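PDB 1OMO: alanine dehydrogenase from Archaeoglobus fulgidus, which catalyses the reversible NAD-dependent oxidative deamination of L-alanine to pyruvate and ammonium, working as a homodimer. Local coordinates for residues Asp18-Ala23 against Thr109-Gly114; Glu9-Leu14 against Thr102-Leu107. All blocks are in the same frame, centred on the assembly; numbering follows the deposited sequence.

Interaction 1: residues Asp18-Ala23 against Thr109-Gly114. With NAD (nicotinamide-adenine-dinucleotide), chain D.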
# COMPACT_ATOMS: atom_id res chain seq x y z
N ASP A 18 -16.13 -15.36 16.90
CA ASP A 18 -16.63 -14.41 17.88
C ASP A 18 -15.61 -13.29 18.09
O ASP A 18 -15.96 -12.13 18.12
CB ASP A 18 -16.94 -15.12 19.20
CG ASP A 18 -18.30 -15.78 19.19
OD1 ASP A 18 -18.37 -17.01 19.41
OD2 ASP A 18 -19.31 -15.08 18.96
N GLU A 19 -14.33 -13.64 18.22
CA GLU A 19 -13.32 -12.61 18.39
C GLU A 19 -13.37 -11.69 17.17
O GLU A 19 -13.36 -10.47 17.29
CB GLU A 19 -11.92 -13.22 18.52
CG GLU A 19 -11.64 -13.88 19.86
CD GLU A 19 -10.27 -14.53 19.87
OE1 GLU A 19 -9.99 -15.33 18.94
OE2 GLU A 19 -9.48 -14.23 20.81
N ALA A 20 -13.44 -12.30 15.99
CA ALA A 20 -13.49 -11.55 14.73
C ALA A 20 -14.69 -10.62 14.72
O ALA A 20 -14.58 -9.47 14.29
CB ALA A 20 -13.55 -12.52 13.53
N MET A 21 -15.83 -11.12 15.19
CA MET A 21 -17.05 -10.31 15.23
C MET A 21 -16.95 -9.11 16.16
O MET A 21 -17.43 -8.02 15.83
CB MET A 21 -18.28 -11.16 15.61
CG MET A 21 -18.85 -11.94 14.41
SD MET A 21 -20.06 -13.25 14.75
CE MET A 21 -21.50 -12.26 14.83
N ASN A 22 -16.33 -9.31 17.32
CA ASN A 22 -16.18 -8.21 18.25
C ASN A 22 -15.26 -7.14 17.71
O ASN A 22 -15.54 -5.95 17.88
CB ASN A 22 -15.64 -8.70 19.59
CG ASN A 22 -16.71 -9.35 20.43
OD1 ASN A 22 -16.41 -10.13 21.33
ND2 ASN A 22 -17.97 -9.02 20.13
N ALA A 23 -14.18 -7.57 17.07
CA ALA A 23 -13.18 -6.68 16.50
C ALA A 23 -13.73 -5.88 15.33
O ALA A 23 -13.51 -4.68 15.23
CB ALA A 23 -11.94 -7.48 16.05
N THR A 109 -15.03 -10.94 6.71
CA THR A 109 -16.12 -10.57 5.79
C THR A 109 -17.31 -11.31 6.37
O THR A 109 -18.40 -10.75 6.48
CB THR A 109 -15.83 -11.05 4.34
OG1 THR A 109 -14.55 -10.51 3.93
CG2 THR A 109 -16.93 -10.55 3.38
N GLY A 110 -17.08 -12.54 6.80
CA GLY A 110 -18.16 -13.26 7.42
C GLY A 110 -18.64 -12.49 8.65
O GLY A 110 -19.84 -12.25 8.83
N ALA A 111 -17.69 -12.09 9.51
CA ALA A 111 -18.04 -11.36 10.73
C ALA A 111 -18.88 -10.11 10.42
O ALA A 111 -19.89 -9.85 11.08
CB ALA A 111 -16.77 -10.99 11.51
N ALA A 112 -18.47 -9.33 9.41
CA ALA A 112 -19.24 -8.13 9.08
C ALA A 112 -20.67 -8.49 8.68
O ALA A 112 -21.61 -7.83 9.10
CB ALA A 112 -18.56 -7.35 7.96
N GLY A 113 -20.82 -9.56 7.91
CA GLY A 113 -22.14 -9.96 7.46
C GLY A 113 -23.00 -10.21 8.68
O GLY A 113 -24.12 -9.75 8.72
N GLY A 114 -22.44 -10.91 9.66
CA GLY A 114 -23.14 -11.21 10.89
C GLY A 114 -23.48 -9.97 11.71
O GLY A 114 -24.58 -9.89 12.28
PA NAD D . -16.14 -18.85 -4.66
O1A NAD D . -15.77 -18.93 -6.09
O2A NAD D . -15.68 -19.97 -3.71
O5B NAD D . -17.73 -18.61 -4.28
C5B NAD D . -18.70 -18.07 -5.27
C4B NAD D . -19.79 -19.15 -5.47
O4B NAD D . -20.74 -18.50 -6.42
C3B NAD D . -19.37 -20.48 -6.25
O3B NAD D . -19.72 -21.69 -5.47
C2B NAD D . -20.11 -20.42 -7.61
O2B NAD D . -20.42 -21.59 -8.28
C1B NAD D . -21.31 -19.49 -7.24
N9A NAD D . -21.82 -18.74 -8.34
C8A NAD D . -21.21 -18.10 -9.40
N7A NAD D . -22.05 -17.48 -10.20
C5A NAD D . -23.27 -17.68 -9.73
C6A NAD D . -24.59 -17.24 -10.20
N6A NAD D . -24.73 -16.52 -11.29
N1A NAD D . -25.65 -17.65 -9.42
C2A NAD D . -25.53 -18.40 -8.30
N3A NAD D . -24.28 -18.86 -7.81
C4A NAD D . -23.18 -18.46 -8.56
O3 NAD D . -15.79 -17.44 -3.85
PN NAD D . -15.95 -16.89 -2.25
O1N NAD D . -16.78 -17.90 -1.50
O2N NAD D . -14.59 -16.43 -1.76
O5D NAD D . -16.92 -15.55 -2.58
C5D NAD D . -16.34 -14.81 -3.85
C4D NAD D . -17.02 -13.51 -4.10
O4D NAD D . -16.90 -12.68 -2.81
C3D NAD D . -16.36 -12.61 -5.19
O3D NAD D . -17.30 -11.68 -5.77
C2D NAD D . -15.27 -11.93 -4.37
O2D NAD D . -14.53 -10.97 -5.05
C1D NAD D . -16.12 -11.45 -3.10
N1N NAD D . -15.45 -11.21 -1.77
C2N NAD D . -15.81 -9.92 -1.19
C3N NAD D . -15.35 -9.75 0.17
C7N NAD D . -15.75 -8.29 0.81
O7N NAD D . -15.04 -7.84 1.75
N7N NAD D . -16.85 -7.64 0.30
C4N NAD D . -14.63 -10.68 0.94
C5N NAD D . -14.34 -11.92 0.24
C6N NAD D . -14.75 -12.18 -1.08

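Interaction 2: residues Glu9-Leu14 against Thr102-Leu107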
# COMPACT_ATOMS: atom_id res chain seq x y z
N GLU A 9 -2.07 -21.63 8.30
CA GLU A 9 -2.43 -22.66 9.26
C GLU A 9 -2.34 -22.11 10.67
O GLU A 9 -3.22 -22.36 11.49
CB GLU A 9 -1.52 -23.89 9.10
CG GLU A 9 -1.84 -25.06 10.04
CD GLU A 9 -1.51 -26.45 9.46
OE1 GLU A 9 -0.36 -26.68 8.97
OE2 GLU A 9 -2.41 -27.33 9.49
N GLU A 10 -1.30 -21.33 10.96
CA GLU A 10 -1.14 -20.76 12.30
C GLU A 10 -2.23 -19.74 12.57
O GLU A 10 -2.93 -19.85 13.58
CB GLU A 10 0.25 -20.10 12.47
CG GLU A 10 1.38 -21.12 12.62
CD GLU A 10 2.78 -20.56 12.35
OE1 GLU A 10 3.77 -21.20 12.76
OE2 GLU A 10 2.90 -19.48 11.74
N VAL A 11 -2.40 -18.77 11.66
CA VAL A 11 -3.42 -17.75 11.86
C VAL A 11 -4.82 -18.35 12.11
O VAL A 11 -5.53 -17.85 12.98
CB VAL A 11 -3.48 -16.78 10.67
CG1 VAL A 11 -4.66 -15.80 10.82
CG2 VAL A 11 -2.18 -16.03 10.60
N GLU A 12 -5.17 -19.43 11.40
CA GLU A 12 -6.46 -20.11 11.55
C GLU A 12 -6.72 -20.56 12.97
O GLU A 12 -7.87 -20.61 13.41
CB GLU A 12 -6.56 -21.33 10.60
CG GLU A 12 -6.67 -20.90 9.13
CD GLU A 12 -7.01 -22.02 8.17
OE1 GLU A 12 -7.35 -23.13 8.63
OE2 GLU A 12 -6.97 -21.77 6.95
N SER A 13 -5.66 -20.86 13.70
CA SER A 13 -5.83 -21.30 15.07
C SER A 13 -5.67 -20.14 16.06
O SER A 13 -5.58 -20.37 17.27
CB SER A 13 -4.78 -22.36 15.41
OG SER A 13 -3.48 -21.79 15.62
N LEU A 14 -5.65 -18.91 15.56
CA LEU A 14 -5.44 -17.75 16.43
C LEU A 14 -6.58 -16.76 16.61
O LEU A 14 -6.42 -15.77 17.31
CB LEU A 14 -4.18 -16.99 15.97
CG LEU A 14 -2.82 -17.25 16.65
CD1 LEU A 14 -2.82 -18.60 17.28
CD2 LEU A 14 -1.68 -17.10 15.65
N THR A 102 -5.09 -14.36 4.18
CA THR A 102 -6.01 -14.99 3.23
C THR A 102 -7.22 -15.48 3.98
O THR A 102 -8.35 -15.14 3.66
CB THR A 102 -5.36 -16.18 2.46
OG1 THR A 102 -4.23 -15.71 1.71
CG2 THR A 102 -6.38 -16.81 1.46
N TYR A 103 -6.98 -16.24 5.03
CA TYR A 103 -8.07 -16.73 5.82
C TYR A 103 -8.82 -15.64 6.57
O TYR A 103 -10.05 -15.66 6.61
CB TYR A 103 -7.54 -17.75 6.81
CG TYR A 103 -8.54 -18.23 7.83
CD1 TYR A 103 -8.48 -17.77 9.15
CD2 TYR A 103 -9.49 -19.20 7.51
CE1 TYR A 103 -9.34 -18.28 10.12
CE2 TYR A 103 -10.35 -19.70 8.47
CZ TYR A 103 -10.26 -19.23 9.77
OH TYR A 103 -11.13 -19.70 10.71
N THR A 104 -8.10 -14.67 7.15
CA THR A 104 -8.79 -13.66 7.92
C THR A 104 -9.57 -12.71 7.07
O THR A 104 -10.41 -11.98 7.57
CB THR A 104 -7.84 -12.83 8.87
OG1 THR A 104 -6.73 -12.29 8.13
CG2 THR A 104 -7.33 -13.72 10.03
N THR A 105 -9.29 -12.68 5.77
CA THR A 105 -10.07 -11.80 4.88
C THR A 105 -11.48 -12.41 4.78
O THR A 105 -12.49 -11.71 4.86
CB THR A 105 -9.41 -11.69 3.47
OG1 THR A 105 -8.18 -10.95 3.58
CG2 THR A 105 -10.33 -11.02 2.47
N SER A 106 -11.55 -13.74 4.65
CA SER A 106 -12.86 -14.43 4.55
C SER A 106 -13.58 -14.33 5.90
O SER A 106 -14.78 -14.02 5.96
CB SER A 106 -12.67 -15.92 4.20
OG SER A 106 -12.45 -16.07 2.81
N LEU A 107 -12.82 -14.56 6.97
CA LEU A 107 -13.32 -14.52 8.33
C LEU A 107 -13.96 -13.18 8.66
O LEU A 107 -15.12 -13.14 9.09
CB LEU A 107 -12.19 -14.79 9.32
CG LEU A 107 -12.44 -15.60 10.60
CD1 LEU A 107 -11.86 -14.85 11.78
CD2 LEU A 107 -13.87 -15.92 10.82

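Interaction 1: residues Asp18-Ala23 against Thr109-Gly114
A buried helix-helix crossing, built by Ala20 and Met21 of helix 17-32 against Ala111 and Gly114 of helix 102-120, lies directly behind the nicotinamide pocket. The axes of the two short segments approach to 8.5 Å at a crossing angle of -66°. The CA atoms of Met21 and Ala111 are 4.7 Å apart, a spacing consistent with the small size of Ala111, with Ala20 and Gly114 as the other small positions. Ala111 supplies the central methyl. Ala111 CB points at the other helix and meets Met21 CG at 3.7 Å, with Ala20 CB a looser neighbour at 4.1 Å. Met21 does not lay its sulfur on Ala111; the touching is done by CG, the first methylene of the chain beyond CB. Farther out, the chain bends at chi3 (84°), and Met21 CE comes to 4.3 Å from Gly114 C, where the lack of a side chain leaves bare backbone facing the methyl. The side-chain contacts are thus between methyl and methylene groups, without a hydrogen bond between the two segments, and part of the surface they meet is backbone.

Helix 102-120 runs from strand 95-100 of the mixed sheet to strand 127-131 of the Rossmann-type NAD domain, so the crossing lies on the helix that links the two sheets along the chain. Met21 also packs on Ala143, Arg146 and Val147, so that the methionine lies against helix 135-147 of the NAD domain as well. Thr109, one helical turn before Gly113, is directed to NAD instead of to helix 17-32. Thr109 OG1 comes within 3.0 Å of NAD C4N, the ring carbon that exchanges hydride. With OG1 placed beside its own backbone N (chi1 -56°), the hydroxyl also hydrogen-bonds the Thr105 carbonyl oxygen one turn back, which would limit the rotation of the Thr109 side chain beside the nicotinamide.

Interaction 2: residues Glu9-Leu14 against Thr102-Leu107
Glu12 and Tyr103 mark the nearest backbone approach, their CA atoms lying 6.8 Å apart, a separation bridged mainly by side chains. Glu12 lays the aliphatic part of its chain over one face of the Tyr103 phenol. Glu12 CG sits 3.5 Å from the centroid of the Tyr103 ring and only 12° off the ring normal, the geometry of a CH-pi contact. A chi1 of 172° sends the Tyr103 ring out toward Glu12, and its chi2 then presents the face. Beyond CG the Glu12 chain is extended, so the carboxylate continues across the same ring, its plane tilted 33° from that of the phenol and Glu12 OE2 3.6 Å from Tyr103 CD2. That oxygen is held by a hydrogen bond from Gln8 NE2, which anchors the polar end while the methylene does the packing. Deeper in, Val11 CG1 touches Thr104 CG2 at 3.5 Å, and the two side chains cross at about a right angle. This is the purely apolar half of the contact, made by a methyl of the threonine.

Val304 and Val300 of helix 294-311 pack against Val11 and Thr104 respectively. At the start of helix 102-120, Thr102 packs on Phe320 of the second subunit, and the carboxylate of Asp100, from the preceding strand 95-100, accepts hydrogen bonds from the backbone N of Thr102 and of Tyr103. Farther along this helix, Thr105 OG1 bonds to Lys65, the probable proton donor/acceptor, on strand 61-69.

How the interactions relate
Both interactions involve helix 102-120, interaction 2 at its first turn and interaction 1 farther along, packed against successive N-terminal helices, 8-12 and 17-32. They adjoin one another: Ala20 CB of interaction 1 lies 3.4 Å from Leu107 CD1 of interaction 2, and their centres are 13 Å apart. Interaction 1 is fully buried and made of alanine, methionine and glycine, with close backbones. Interaction 2 is only partly buried, buries somewhat more surface between its segments (196 against 154 Å²), and spans a wider backbone gap with an aromatic face under a glutamate chain. Thr109, on the same segment as Ala111 but turned away from the contact, meets the nicotinamide; interaction 2 borders Lys65 and the subunit partner.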